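Local structure of ribonucleoside-diphosphate reductase, alpha chain (Actinobacillus ureae ATCC 25976, 6DQX) at residues V289-S294 / V318-F323; F85-P90 / E310-F315; R344-G349 / R406-L411; R57-H62 / S93-D98. The protein probably reduces ribonucleoside diphosphates to deoxyribonucleoside diphosphates as the catalytic alpha subunit of a class Id ribonucleotide reductase. All blocks are in the same frame, centred on the assembly; numbering follows the deposited sequence.

Contact 1: residues V289-S294 / V318-F323. With EDO (1,2-ethanediol), chain F.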
loop_
_atom_site.group_PDB
_atom_site.type_symbol
_atom_site.label_atom_id
_atom_site.label_comp_id
_atom_site.label_asym_id
_atom_site.label_seq_id
_atom_site.Cartn_x
_atom_site.Cartn_y
_atom_site.Cartn_z
ATOM N N VAL A 289 -20.248 -5.301 3.733
ATOM C CA VAL A 289 -20.599 -5.223 2.337
ATOM C C VAL A 289 -22.118 -5.223 2.218
ATOM O O VAL A 289 -22.828 -5.699 3.103
ATOM C CB VAL A 289 -19.992 -6.367 1.503
ATOM C CG1 VAL A 289 -18.476 -6.281 1.497
ATOM C CG2 VAL A 289 -20.400 -7.736 2.041
ATOM N N CYS A 290 -22.598 -4.748 1.078
ATOM C CA CYS A 290 -24.046 -4.660 0.838
ATOM C C CYS A 290 -24.280 -4.594 -0.664
ATOM O O CYS A 290 -23.390 -4.228 -1.420
ATOM C CB CYS A 290 -24.585 -3.405 1.528
ATOM S SG CYS A 290 -26.370 -3.361 1.751
ATOM N N CYS A 291 -25.465 -4.956 -1.107
ATOM C CA CYS A 291 -25.807 -4.809 -2.510
ATOM C C CYS A 291 -27.061 -3.988 -2.595
ATOM O O CYS A 291 -27.783 -3.828 -1.603
ATOM C CB CYS A 291 -25.992 -6.139 -3.188
ATOM S SG CYS A 291 -27.238 -7.160 -2.427
ATOM N N LEU A 292 -27.306 -3.453 -3.764
ATOM C CA LEU A 292 -28.410 -2.527 -3.924
ATOM C C LEU A 292 -29.106 -2.707 -5.230
ATOM O O LEU A 292 -28.547 -3.209 -6.199
ATOM C CB LEU A 292 -27.947 -1.084 -3.752
ATOM C CG LEU A 292 -27.157 -0.341 -4.816
ATOM C CD1 LEU A 292 -28.053 0.244 -5.901
ATOM C CD2 LEU A 292 -26.327 0.793 -4.204
ATOM N N SER A 293 -30.364 -2.307 -5.212
ATOM C CA SER A 293 -31.150 -2.076 -6.394
ATOM C C SER A 293 -32.293 -1.188 -5.883
ATOM O O SER A 293 -32.397 -0.967 -4.672
ATOM C CB SER A 293 -31.632 -3.383 -7.028
ATOM O OG SER A 293 -30.596 -4.063 -7.723
ATOM N N SER A 294 -33.084 -0.641 -6.788
ATOM C CA SER A 294 -33.964 0.497 -6.445
ATOM C C SER A 294 -35.346 0.411 -7.068
ATOM O O SER A 294 -35.505 0.016 -8.232
ATOM C CB SER A 294 -33.318 1.816 -6.870
ATOM O OG SER A 294 -31.906 1.823 -6.586
ATOM N N VAL A 318 -30.403 -13.225 -3.302
ATOM C CA VAL A 318 -29.591 -14.131 -4.154
ATOM C C VAL A 318 -28.321 -13.484 -4.668
ATOM O O VAL A 318 -27.323 -14.168 -4.871
ATOM C CB VAL A 318 -30.371 -14.746 -5.337
ATOM C CG1 VAL A 318 -31.521 -15.519 -4.814
ATOM C CG2 VAL A 318 -30.870 -13.750 -6.347
ATOM N N VAL A 319 -28.344 -12.162 -4.871
ATOM C CA VAL A 319 -27.137 -11.420 -5.157
ATOM C C VAL A 319 -26.104 -11.568 -4.036
ATOM O O VAL A 319 -24.929 -11.861 -4.297
ATOM C CB VAL A 319 -27.452 -9.934 -5.468
ATOM C CG1 VAL A 319 -26.175 -9.105 -5.531
ATOM C CG2 VAL A 319 -28.250 -9.817 -6.780
ATOM N N MET A 320 -26.531 -11.433 -2.779
ATOM C CA MET A 320 -25.628 -11.668 -1.659
ATOM C C MET A 320 -25.123 -13.118 -1.615
ATOM O O MET A 320 -23.950 -13.351 -1.319
ATOM C CB MET A 320 -26.307 -11.311 -0.320
ATOM C CG MET A 320 -25.358 -11.147 0.867
ATOM S SD MET A 320 -24.019 -9.932 0.712
ATOM C CE MET A 320 -24.756 -8.702 -0.385
ATOM N N SER A 321 -25.985 -14.081 -1.916
ATOM C CA SER A 321 -25.523 -15.476 -2.035
ATOM C C SER A 321 -24.396 -15.612 -3.079
ATOM O O SER A 321 -23.401 -16.303 -2.824
ATOM C CB SER A 321 -26.686 -16.420 -2.338
ATOM O OG SER A 321 -27.602 -16.420 -1.267
ATOM N N GLU A 322 -24.506 -14.897 -4.202
ATOM C CA GLU A 322 -23.414 -14.865 -5.184
ATOM C C GLU A 322 -22.126 -14.262 -4.631
ATOM O O GLU A 322 -21.027 -14.829 -4.840
ATOM C CB GLU A 322 -23.799 -14.124 -6.470
ATOM C CG GLU A 322 -22.647 -14.083 -7.462
ATOM C CD GLU A 322 -23.014 -13.505 -8.787
ATOM O OE1 GLU A 322 -23.600 -14.247 -9.586
ATOM O OE2 GLU A 322 -22.701 -12.317 -9.024
ATOM N N PHE A 323 -22.230 -13.105 -3.967
ATOM C CA PHE A 323 -21.052 -12.528 -3.355
ATOM C C PHE A 323 -20.406 -13.541 -2.407
ATOM O O PHE A 323 -19.177 -13.712 -2.428
ATOM C CB PHE A 323 -21.311 -11.200 -2.629
ATOM C CG PHE A 323 -20.163 -10.776 -1.778
ATOM C CD1 PHE A 323 -19.060 -10.130 -2.349
ATOM C CD2 PHE A 323 -20.118 -11.102 -0.431
ATOM C CE1 PHE A 323 -17.963 -9.800 -1.573
ATOM C CE2 PHE A 323 -19.016 -10.771 0.351
ATOM C CZ PHE A 323 -17.943 -10.115 -0.219
HETATM C C1 EDO F . -30.741 -18.401 -2.268
HETATM O O1 EDO F . -29.515 -17.931 -2.847
HETATM C C2 EDO F . -31.434 -17.321 -1.455
HETATM O O2 EDO F . -30.515 -16.655 -0.596
#

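Contact 2: residues F85-P90 / E310-F315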
loop_
_atom_site.group_PDB
_atom_site.type_symbol
_atom_site.label_atom_id
_atom_site.label_comp_id
_atom_site.label_asym_id
_atom_site.label_seq_id
_atom_site.Cartn_x
_atom_site.Cartn_y
_atom_site.Cartn_z
ATOM N N PHE A 85 -38.056 -1.381 -11.563
ATOM C CA PHE A 85 -36.749 -1.749 -10.953
ATOM C C PHE A 85 -35.590 -1.099 -11.645
ATOM O O PHE A 85 -35.475 -1.172 -12.865
ATOM C CB PHE A 85 -36.423 -3.251 -11.124
ATOM C CG PHE A 85 -37.298 -4.187 -10.374
ATOM C CD1 PHE A 85 -38.138 -3.768 -9.353
ATOM C CD2 PHE A 85 -37.241 -5.547 -10.672
ATOM C CE1 PHE A 85 -38.927 -4.674 -8.692
ATOM C CE2 PHE A 85 -38.025 -6.458 -10.001
ATOM C CZ PHE A 85 -38.877 -6.016 -9.005
ATOM N N SER A 86 -34.664 -0.572 -10.864
ATOM C CA SER A 86 -33.332 -0.242 -11.346
ATOM C C SER A 86 -32.377 -1.205 -10.649
ATOM O O SER A 86 -32.525 -1.458 -9.467
ATOM C CB SER A 86 -33.007 1.204 -10.981
ATOM O OG SER A 86 -31.620 1.455 -10.989
ATOM N N LEU A 87 -31.395 -1.729 -11.387
ATOM C CA LEU A 87 -30.384 -2.628 -10.839
ATOM C C LEU A 87 -29.074 -1.878 -10.768
ATOM O O LEU A 87 -28.812 -0.981 -11.591
ATOM C CB LEU A 87 -30.218 -3.879 -11.711
ATOM C CG LEU A 87 -31.496 -4.599 -12.123
ATOM C CD1 LEU A 87 -31.132 -5.806 -12.948
ATOM C CD2 LEU A 87 -32.316 -4.993 -10.913
ATOM N N SER A 88 -28.251 -2.231 -9.787
ATOM C CA SER A 88 -26.980 -1.545 -9.579
ATOM C C SER A 88 -26.014 -1.876 -10.712
ATOM O O SER A 88 -26.136 -2.923 -11.369
ATOM C CB SER A 88 -26.341 -1.955 -8.258
ATOM O OG SER A 88 -25.849 -3.276 -8.351
ATOM N N SER A 89 -25.036 -1.000 -10.906
ATOM C CA SER A 89 -24.046 -1.239 -11.962
ATOM C C SER A 89 -23.210 -2.507 -11.740
ATOM O O SER A 89 -22.955 -3.199 -12.706
ATOM C CB SER A 89 -23.191 -0.002 -12.260
ATOM O OG SER A 89 -22.380 0.357 -11.191
ATOM N N PRO A 90 -22.808 -2.834 -10.484
ATOM C CA PRO A 90 -22.154 -4.136 -10.286
ATOM C C PRO A 90 -23.016 -5.352 -10.656
ATOM O O PRO A 90 -22.496 -6.346 -11.142
ATOM C CB PRO A 90 -21.813 -4.137 -8.788
ATOM C CG PRO A 90 -21.695 -2.696 -8.430
ATOM C CD PRO A 90 -22.784 -2.045 -9.235
ATOM N N GLU A 310 -41.142 -7.074 -2.852
ATOM C CA GLU A 310 -40.760 -8.381 -2.345
ATOM C C GLU A 310 -39.878 -9.145 -3.317
ATOM O O GLU A 310 -38.883 -9.779 -2.915
ATOM C CB GLU A 310 -42.009 -9.198 -2.029
ATOM C CG GLU A 310 -42.803 -8.611 -0.876
ATOM C CD GLU A 310 -43.892 -7.647 -1.278
ATOM O OE1 GLU A 310 -43.765 -6.899 -2.280
ATOM O OE2 GLU A 310 -44.898 -7.588 -0.517
ATOM N N VAL A 311 -40.237 -9.082 -4.601
ATOM C CA VAL A 311 -39.438 -9.735 -5.647
ATOM C C VAL A 311 -38.041 -9.143 -5.688
ATOM O O VAL A 311 -37.059 -9.900 -5.796
ATOM C CB VAL A 311 -40.161 -9.693 -7.025
ATOM C CG1 VAL A 311 -39.229 -9.985 -8.194
ATOM C CG2 VAL A 311 -41.305 -10.712 -7.000
ATOM N N LEU A 312 -37.945 -7.815 -5.571
ATOM C CA LEU A 312 -36.632 -7.172 -5.584
ATOM C C LEU A 312 -35.799 -7.563 -4.330
ATOM O O LEU A 312 -34.589 -7.787 -4.428
ATOM C CB LEU A 312 -36.767 -5.652 -5.758
ATOM C CG LEU A 312 -35.467 -4.940 -6.149
ATOM C CD1 LEU A 312 -34.947 -5.400 -7.518
ATOM C CD2 LEU A 312 -35.670 -3.429 -6.151
ATOM N N THR A 313 -36.452 -7.691 -3.175
ATOM C CA THR A 313 -35.793 -8.154 -1.951
ATOM C C THR A 313 -35.207 -9.581 -2.093
ATOM O O THR A 313 -34.026 -9.833 -1.753
ATOM C CB THR A 313 -36.758 -8.061 -0.756
ATOM O OG1 THR A 313 -37.234 -6.708 -0.652
ATOM C CG2 THR A 313 -36.081 -8.505 0.535
ATOM N N TYR A 314 -36.036 -10.486 -2.628
ATOM C CA TYR A 314 -35.614 -11.853 -2.968
ATOM C C TYR A 314 -34.413 -11.814 -3.897
ATOM O O TYR A 314 -33.451 -12.557 -3.704
ATOM C CB TYR A 314 -36.734 -12.620 -3.649
ATOM C CG TYR A 314 -37.737 -13.282 -2.731
ATOM C CD1 TYR A 314 -38.332 -12.596 -1.677
ATOM C CD2 TYR A 314 -38.102 -14.612 -2.937
ATOM C CE1 TYR A 314 -39.276 -13.213 -0.861
ATOM C CE2 TYR A 314 -39.034 -15.241 -2.126
ATOM C CZ TYR A 314 -39.622 -14.541 -1.098
ATOM O OH TYR A 314 -40.562 -15.170 -0.322
ATOM N N PHE A 315 -34.448 -10.895 -4.864
ATOM C CA PHE A 315 -33.353 -10.780 -5.834
ATOM C C PHE A 315 -32.064 -10.366 -5.152
ATOM O O PHE A 315 -31.003 -10.950 -5.411
ATOM C CB PHE A 315 -33.701 -9.793 -6.953
ATOM C CG PHE A 315 -32.588 -9.566 -7.918
ATOM C CD1 PHE A 315 -32.233 -10.570 -8.787
ATOM C CD2 PHE A 315 -31.902 -8.340 -7.965
ATOM C CE1 PHE A 315 -31.205 -10.384 -9.695
ATOM C CE2 PHE A 315 -30.885 -8.144 -8.871
ATOM C CZ PHE A 315 -30.551 -9.160 -9.754
#

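Contact 3: residues R344-G349 / R406-L411. With EDO (1,2-ethanediol), chain F.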
loop_
_atom_site.group_PDB
_atom_site.type_symbol
_atom_site.label_atom_id
_atom_site.label_comp_id
_atom_site.label_asym_id
_atom_site.label_seq_id
_atom_site.Cartn_x
_atom_site.Cartn_y
_atom_site.Cartn_z
ATOM N N ARG A 344 -25.948 -10.969 5.949
ATOM C CA ARG A 344 -26.746 -10.856 4.738
ATOM C C ARG A 344 -27.421 -9.477 4.601
ATOM O O ARG A 344 -28.596 -9.373 4.240
ATOM C CB ARG A 344 -27.780 -11.992 4.686
ATOM C CG ARG A 344 -27.187 -13.388 4.785
ATOM C CD ARG A 344 -28.223 -14.468 4.453
ATOM N NE ARG A 344 -28.497 -14.427 3.022
ATOM C CZ ARG A 344 -27.792 -15.053 2.073
ATOM N NH1 ARG A 344 -26.795 -15.876 2.371
ATOM N NH2 ARG A 344 -28.108 -14.882 0.800
ATOM N N ALA A 345 -26.688 -8.407 4.918
ATOM C CA ALA A 345 -27.270 -7.061 4.837
ATOM C C ALA A 345 -27.625 -6.676 3.404
ATOM O O ALA A 345 -26.842 -6.926 2.484
ATOM C CB ALA A 345 -26.324 -6.032 5.433
ATOM N N LEU A 346 -28.834 -6.124 3.210
ATOM C CA LEU A 346 -29.273 -5.590 1.928
ATOM C C LEU A 346 -29.563 -4.073 2.007
ATOM O O LEU A 346 -29.844 -3.506 3.088
ATOM C CB LEU A 346 -30.545 -6.295 1.433
ATOM C CG LEU A 346 -30.558 -7.844 1.511
ATOM C CD1 LEU A 346 -31.909 -8.368 1.054
ATOM C CD2 LEU A 346 -29.410 -8.422 0.689
ATOM N N GLY A 347 -29.555 -3.462 0.833
ATOM C CA GLY A 347 -29.748 -2.025 0.687
ATOM C C GLY A 347 -30.678 -1.697 -0.471
ATOM O O GLY A 347 -30.246 -1.151 -1.476
ATOM N N LEU A 348 -31.954 -2.039 -0.334
ATOM C CA LEU A 348 -32.946 -1.707 -1.347
ATOM C C LEU A 348 -33.256 -0.202 -1.211
ATOM O O LEU A 348 -33.545 0.289 -0.102
ATOM C CB LEU A 348 -34.214 -2.535 -1.144
ATOM C CG LEU A 348 -35.386 -2.291 -2.121
ATOM C CD1 LEU A 348 -36.120 -3.606 -2.378
ATOM C CD2 LEU A 348 -36.350 -1.198 -1.627
ATOM N N GLY A 349 -33.181 0.508 -2.321
ATOM C CA GLY A 349 -33.350 1.956 -2.377
ATOM C C GLY A 349 -34.481 2.379 -3.279
ATOM O O GLY A 349 -35.345 1.572 -3.642
ATOM N N ARG A 406 -35.780 -13.105 10.574
ATOM C CA ARG A 406 -35.592 -12.673 9.199
ATOM C C ARG A 406 -34.224 -13.093 8.691
ATOM O O ARG A 406 -33.379 -13.550 9.467
ATOM C CB ARG A 406 -35.797 -11.167 9.059
ATOM C CG ARG A 406 -34.794 -10.307 9.810
ATOM C CD ARG A 406 -35.031 -8.834 9.488
ATOM N NE ARG A 406 -33.984 -8.028 10.113
ATOM C CZ ARG A 406 -33.865 -7.753 11.415
ATOM N NH1 ARG A 406 -34.761 -8.170 12.313
ATOM N NH2 ARG A 406 -32.832 -7.020 11.843
ATOM N N ARG A 407 -34.065 -12.940 7.381
ATOM C CA ARG A 407 -32.892 -13.386 6.628
ATOM C C ARG A 407 -31.748 -12.343 6.594
ATOM O O ARG A 407 -30.572 -12.717 6.419
ATOM C CB ARG A 407 -33.369 -13.668 5.198
ATOM C CG ARG A 407 -32.351 -14.166 4.186
ATOM C CD ARG A 407 -32.075 -15.626 4.349
ATOM N NE ARG A 407 -31.346 -16.156 3.197
ATOM C CZ ARG A 407 -30.553 -17.216 3.237
ATOM N NH1 ARG A 407 -30.380 -17.888 4.369
ATOM N NH2 ARG A 407 -29.919 -17.604 2.140
ATOM N N ASN A 408 -32.110 -11.061 6.685
ATOM C CA ASN A 408 -31.230 -9.917 6.395
ATOM C C ASN A 408 -31.237 -8.923 7.534
ATOM O O ASN A 408 -32.296 -8.532 8.010
ATOM C CB ASN A 408 -31.745 -9.230 5.159
ATOM C CG ASN A 408 -32.003 -10.209 4.041
ATOM O OD1 ASN A 408 -33.160 -10.577 3.777
ATOM N ND2 ASN A 408 -30.925 -10.708 3.422
ATOM N N THR A 409 -30.052 -8.503 7.989
ATOM C CA THR A 409 -29.981 -7.637 9.167
ATOM C C THR A 409 -30.594 -6.276 8.888
ATOM O O THR A 409 -31.285 -5.697 9.756
ATOM C CB THR A 409 -28.546 -7.447 9.696
ATOM O OG1 THR A 409 -27.713 -6.984 8.636
ATOM C CG2 THR A 409 -28.014 -8.734 10.287
ATOM N N THR A 410 -30.359 -5.798 7.663
ATOM C CA THR A 410 -30.929 -4.575 7.145
ATOM C C THR A 410 -31.511 -4.838 5.761
ATOM O O THR A 410 -31.053 -5.725 5.040
ATOM C CB THR A 410 -29.856 -3.450 7.026
ATOM O OG1 THR A 410 -28.872 -3.823 6.044
ATOM C CG2 THR A 410 -29.225 -3.205 8.396
ATOM N N LEU A 411 -32.515 -4.050 5.401
ATOM C CA LEU A 411 -33.220 -4.142 4.142
ATOM C C LEU A 411 -33.126 -2.899 3.246
ATOM O O LEU A 411 -33.142 -3.059 2.015
ATOM C CB LEU A 411 -34.705 -4.435 4.395
ATOM C CG LEU A 411 -35.092 -5.895 4.695
ATOM C CD1 LEU A 411 -34.604 -6.823 3.574
ATOM C CD2 LEU A 411 -34.586 -6.356 6.037
HETATM C C1 EDO F . -30.741 -18.401 -2.268
HETATM O O1 EDO F . -29.515 -17.931 -2.847
HETATM C C2 EDO F . -31.434 -17.321 -1.455
HETATM O O2 EDO F . -30.515 -16.655 -0.596
#

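Contact 4: residues R57-H62 / S93-D98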
loop_
_atom_site.group_PDB
_atom_site.type_symbol
_atom_site.label_atom_id
_atom_site.label_comp_id
_atom_site.label_asym_id
_atom_site.label_seq_id
_atom_site.Cartn_x
_atom_site.Cartn_y
_atom_site.Cartn_z
ATOM N N ARG A 57 -33.004 -10.875 -19.354
ATOM C CA ARG A 57 -33.486 -12.238 -19.313
ATOM C C ARG A 57 -32.539 -13.177 -18.572
ATOM O O ARG A 57 -32.995 -14.012 -17.792
ATOM C CB ARG A 57 -33.738 -12.761 -20.752
ATOM C CG ARG A 57 -34.201 -14.219 -20.815
ATOM C CD ARG A 57 -35.689 -14.320 -20.488
ATOM N NE ARG A 57 -36.535 -13.933 -21.639
ATOM C CZ ARG A 57 -37.830 -13.578 -21.573
ATOM N NH1 ARG A 57 -38.498 -13.531 -20.407
ATOM N NH2 ARG A 57 -38.474 -13.245 -22.688
ATOM N N PHE A 58 -31.233 -13.097 -18.859
ATOM C CA PHE A 58 -30.251 -13.938 -18.188
ATOM C C PHE A 58 -30.268 -13.699 -16.672
ATOM O O PHE A 58 -30.232 -14.639 -15.896
ATOM C CB PHE A 58 -28.838 -13.685 -18.721
ATOM C CG PHE A 58 -27.778 -14.462 -18.001
ATOM C CD1 PHE A 58 -27.489 -15.769 -18.369
ATOM C CD2 PHE A 58 -27.078 -13.895 -16.941
ATOM C CE1 PHE A 58 -26.505 -16.487 -17.706
ATOM C CE2 PHE A 58 -26.106 -14.606 -16.268
ATOM C CZ PHE A 58 -25.824 -15.907 -16.640
ATOM N N ILE A 59 -30.322 -12.434 -16.278
ATOM C CA ILE A 59 -30.342 -12.078 -14.834
ATOM C C ILE A 59 -31.575 -12.681 -14.148
ATOM O O ILE A 59 -31.454 -13.303 -13.079
ATOM C CB ILE A 59 -30.288 -10.547 -14.657
ATOM C CG1 ILE A 59 -28.898 -10.049 -15.000
ATOM C CG2 ILE A 59 -30.698 -10.131 -13.234
ATOM C CD1 ILE A 59 -28.775 -8.544 -15.134
ATOM N N ALA A 60 -32.743 -12.517 -14.780
ATOM C CA ALA A 60 -34.011 -13.066 -14.262
ATOM C C ALA A 60 -33.952 -14.583 -14.117
ATOM O O ALA A 60 -34.343 -15.133 -13.087
ATOM C CB ALA A 60 -35.159 -12.710 -15.187
ATOM N N GLU A 61 -33.470 -15.263 -15.163
ATOM C CA GLU A 61 -33.412 -16.730 -15.145
ATOM C C GLU A 61 -32.369 -17.228 -14.152
ATOM O O GLU A 61 -32.568 -18.246 -13.503
ATOM C CB GLU A 61 -33.121 -17.290 -16.550
ATOM C CG GLU A 61 -34.246 -17.061 -17.550
ATOM C CD GLU A 61 -35.496 -17.904 -17.294
ATOM O OE1 GLU A 61 -35.431 -18.929 -16.567
ATOM O OE2 GLU A 61 -36.567 -17.524 -17.818
ATOM N N HIS A 62 -31.245 -16.522 -14.052
ATOM C CA HIS A 62 -30.195 -16.946 -13.136
ATOM C C HIS A 62 -30.687 -16.830 -11.697
ATOM O O HIS A 62 -30.491 -17.739 -10.889
ATOM C CB HIS A 62 -28.924 -16.127 -13.306
ATOM C CG HIS A 62 -27.771 -16.677 -12.535
ATOM N ND1 HIS A 62 -27.069 -17.794 -12.944
ATOM C CD2 HIS A 62 -27.211 -16.281 -11.369
ATOM C CE1 HIS A 62 -26.115 -18.046 -12.067
ATOM N NE2 HIS A 62 -26.191 -17.155 -11.093
ATOM N N SER A 93 -23.171 -5.449 -14.415
ATOM C CA SER A 93 -21.841 -5.849 -14.936
ATOM C C SER A 93 -21.490 -7.314 -14.705
ATOM O O SER A 93 -20.941 -7.974 -15.618
ATOM C CB SER A 93 -20.743 -4.947 -14.381
ATOM O OG SER A 93 -20.919 -3.621 -14.840
ATOM N N ASN A 94 -21.786 -7.820 -13.502
ATOM C CA ASN A 94 -21.182 -9.042 -12.991
ATOM C C ASN A 94 -22.120 -10.138 -12.536
ATOM O O ASN A 94 -21.670 -11.264 -12.373
ATOM C CB ASN A 94 -20.240 -8.691 -11.807
ATOM C CG ASN A 94 -19.247 -7.570 -12.142
ATOM O OD1 ASN A 94 -18.966 -6.715 -11.302
ATOM N ND2 ASN A 94 -18.724 -7.566 -13.388
ATOM N N PHE A 95 -23.395 -9.846 -12.251
ATOM C CA PHE A 95 -24.272 -10.886 -11.689
ATOM C C PHE A 95 -24.434 -12.091 -12.616
ATOM O O PHE A 95 -24.741 -11.931 -13.798
ATOM C CB PHE A 95 -25.660 -10.315 -11.325
ATOM C CG PHE A 95 -26.592 -11.334 -10.722
ATOM C CD1 PHE A 95 -26.331 -11.880 -9.482
ATOM C CD2 PHE A 95 -27.726 -11.765 -11.404
ATOM C CE1 PHE A 95 -27.179 -12.836 -8.922
ATOM C CE2 PHE A 95 -28.574 -12.729 -10.856
ATOM C CZ PHE A 95 -28.322 -13.238 -9.612
ATOM N N GLY A 96 -24.256 -13.296 -12.072
ATOM C CA GLY A 96 -24.327 -14.515 -12.858
ATOM C C GLY A 96 -23.127 -14.782 -13.769
ATOM O O GLY A 96 -23.114 -15.786 -14.464
ATOM N N LEU A 97 -22.130 -13.901 -13.777
ATOM C CA LEU A 97 -20.927 -14.057 -14.602
ATOM C C LEU A 97 -19.693 -14.347 -13.735
ATOM O O LEU A 97 -19.702 -14.163 -12.517
ATOM C CB LEU A 97 -20.679 -12.790 -15.425
ATOM C CG LEU A 97 -21.826 -12.226 -16.267
ATOM C CD1 LEU A 97 -21.392 -10.968 -16.993
ATOM C CD2 LEU A 97 -22.348 -13.261 -17.247
ATOM N N ASP A 98 -18.609 -14.794 -14.371
ATOM C CA ASP A 98 -17.359 -15.061 -13.636
ATOM C C ASP A 98 -16.682 -13.805 -13.096
ATOM O O ASP A 98 -16.185 -13.801 -11.969
ATOM C CB ASP A 98 -16.373 -15.823 -14.532
ATOM C CG ASP A 98 -16.846 -17.221 -14.850
ATOM O OD1 ASP A 98 -17.693 -17.760 -14.104
ATOM O OD2 ASP A 98 -16.360 -17.800 -15.848
#

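Contact 1: residues V289-S294 / V318-F323
V289 and F323 reach toward each other from the strand and the helix. CG2 of V289 meets the F323 ring obliquely, 3.7 Å from CE2. One helical turn before F323, V319 and M320 receive C291. C291 CB sits 3.8 Å from V319 CG1. C291 SG lies 3.6 Å from M320 CE. The C291 sulfur stands between its own backbone N and carbonyl carbon (chi1 58°), which tips it toward the helix. M320 does not start out facing the strand. Its chain bends at chi2 (57°) and again at chi3 (30°), and the terminal methyl folds back beside C291. No hydrogen bond joins the two segments, and every residue that touches is buried. Strands 288-296 and 347-351 are parallel neighbours in the ribonucleotide reductase barrel. Helices 308-327 and 334-343 lie in the connection between them, so the contact belongs to a beta-alpha-beta crossover. A336 and A340 of helix 334-343 touch F323. A336 also meets V289, and A340 meets M320. S321 takes no part in the apolar seam. Its OG is hydrogen-bonded to O1 of a 1,2-ethanediol, 2.9 Å away.

Contact 2: residues F85-P90 / E310-F315
F85 lays one face of its ring over the side chain of L312. The methyl L312 CD1 stands 3.8 Å from the centroid of the F85 ring and only 9° off the ring normal, a CH-pi contact over the ring centre. L312 CB covers the same ring farther out, 3.8 Å from F85 CE1. The leucine and the ring run side by side, pointing opposite ways. L312 CG lies trans to the backbone N (chi1 -165°), and this carries the CD1 branch over the F85 ring. V311 CG1 meets the edge of the F85 ring, 4.1 Å from CZ. Farther along, L87 stands roughly perpendicular to F315, with L87 CD2 at 4.0 Å from F315 CE2. The contact is wholly apolar and buried. Strand 85-87 runs almost parallel to helix 310-315, at 16° with the axes 10.6 Å apart. S88 then caps helix 89-94, its OG bonded to the N of I91. Strand 85-87 pairs antiparallel with strand 288-296 of the barrel sheet. Helix 72-82 lies alongside, its F76 ring meeting both F85 and F315, while helix 367-395 takes E310 through salt bridges to K383 and K386.

Contact 3: residues R344-G349 / R406-L411
R344 and R407 stack their guanidinium groups nearly flat, centres 3.7 Å apart and planes at 21°. R407 NH2 sits over the middle of the R344 group. D317 takes a salt bridge from each NE and probably offsets the paired charge. This is the solvent-facing side. R407 is partly exposed, and its NH2 donates along the guanidinium edge to O2 of a 1,2-ethanediol, 3.0 Å away. R344 also bonds S321, and R407 NH1 bonds the carbonyl of G396. R407 O packs against CB and CD of R344 and is buried without a polar partner. The rest is buried and tightly bonded. N408 ND2 donates to R344 O over 2.8 Å, in the carbonyl plane and nearly straight at 164°, and also to D317 OD1. N408 OD1 bonds S388. L346 N bonds T410 O at 2.9 Å, and T410 OG1 returns a bond to L346 O. L348 N bonds L411 O at 2.8 Å. L346 CG lies 3.5 Å from N408 ND2. R344 follows helix 334-343 and has a positive phi. T410 and L411 bond L346 and L348 where the chain enters strand 347-351, a parallel neighbour of strand 288-296 in the barrel sheet.

Contact 4: residues R57-H62 / S93-D98
This is a partly buried aromatic contact between helix 52-67, through F58, I59 and H62, and residues F95-L97, in the turn after helix 89-94. The H62 and F95 rings form a T-shaped pair. H62 turns its edge to the face of F95, with centroids 5.3 Å apart and planes at 83°. CG is trans to the backbone N in both H62 (chi1 -171°) and F95 (chi1 -179°), which extends the rings across the contact. I59 supports F95 from the side, its CG2 3.9 Å from F95 CD2. I59 O lies in the plane of the F95 ring, 3.7 Å from CE2. Residues N94 to L97 make a type II beta turn, closed by the bond from L97 N to N94 O. G96, with its positive phi, brings a bare CA over the face of H62, 3.8 Å from the ring centroid. Exposed F58 points its edge at G96 O, with CZ 3.5 Å away. R55 bonds F95 O, and E322 of helix 308-327 takes the N-H of G96. The H62 side chain lies about 5 Å from that of H65, a magnesium ligand seen for this protein but without its metal in this chain.

In the fold
Contacts 1, 2 and 3 lie close together in the buried core. Contact 4 is farther from the chain centre and partly exposed. Contacts 1 and 2 share helix 308-327 and set neighbouring strands of one sheet against it, with purely apolar packing. Contact 3 reaches the same sheet through strand 347-351, but there hydrogen bonds and paired arginines do the work. It is tied to contact 1 by S321 with R344 and by the backbone of S293 with G349. Contact 4 relies on aromatic rings. It joins the others through E322 with G96 and through F315, which packs on I59 and F95. Contacts 3 and 4 do not touch.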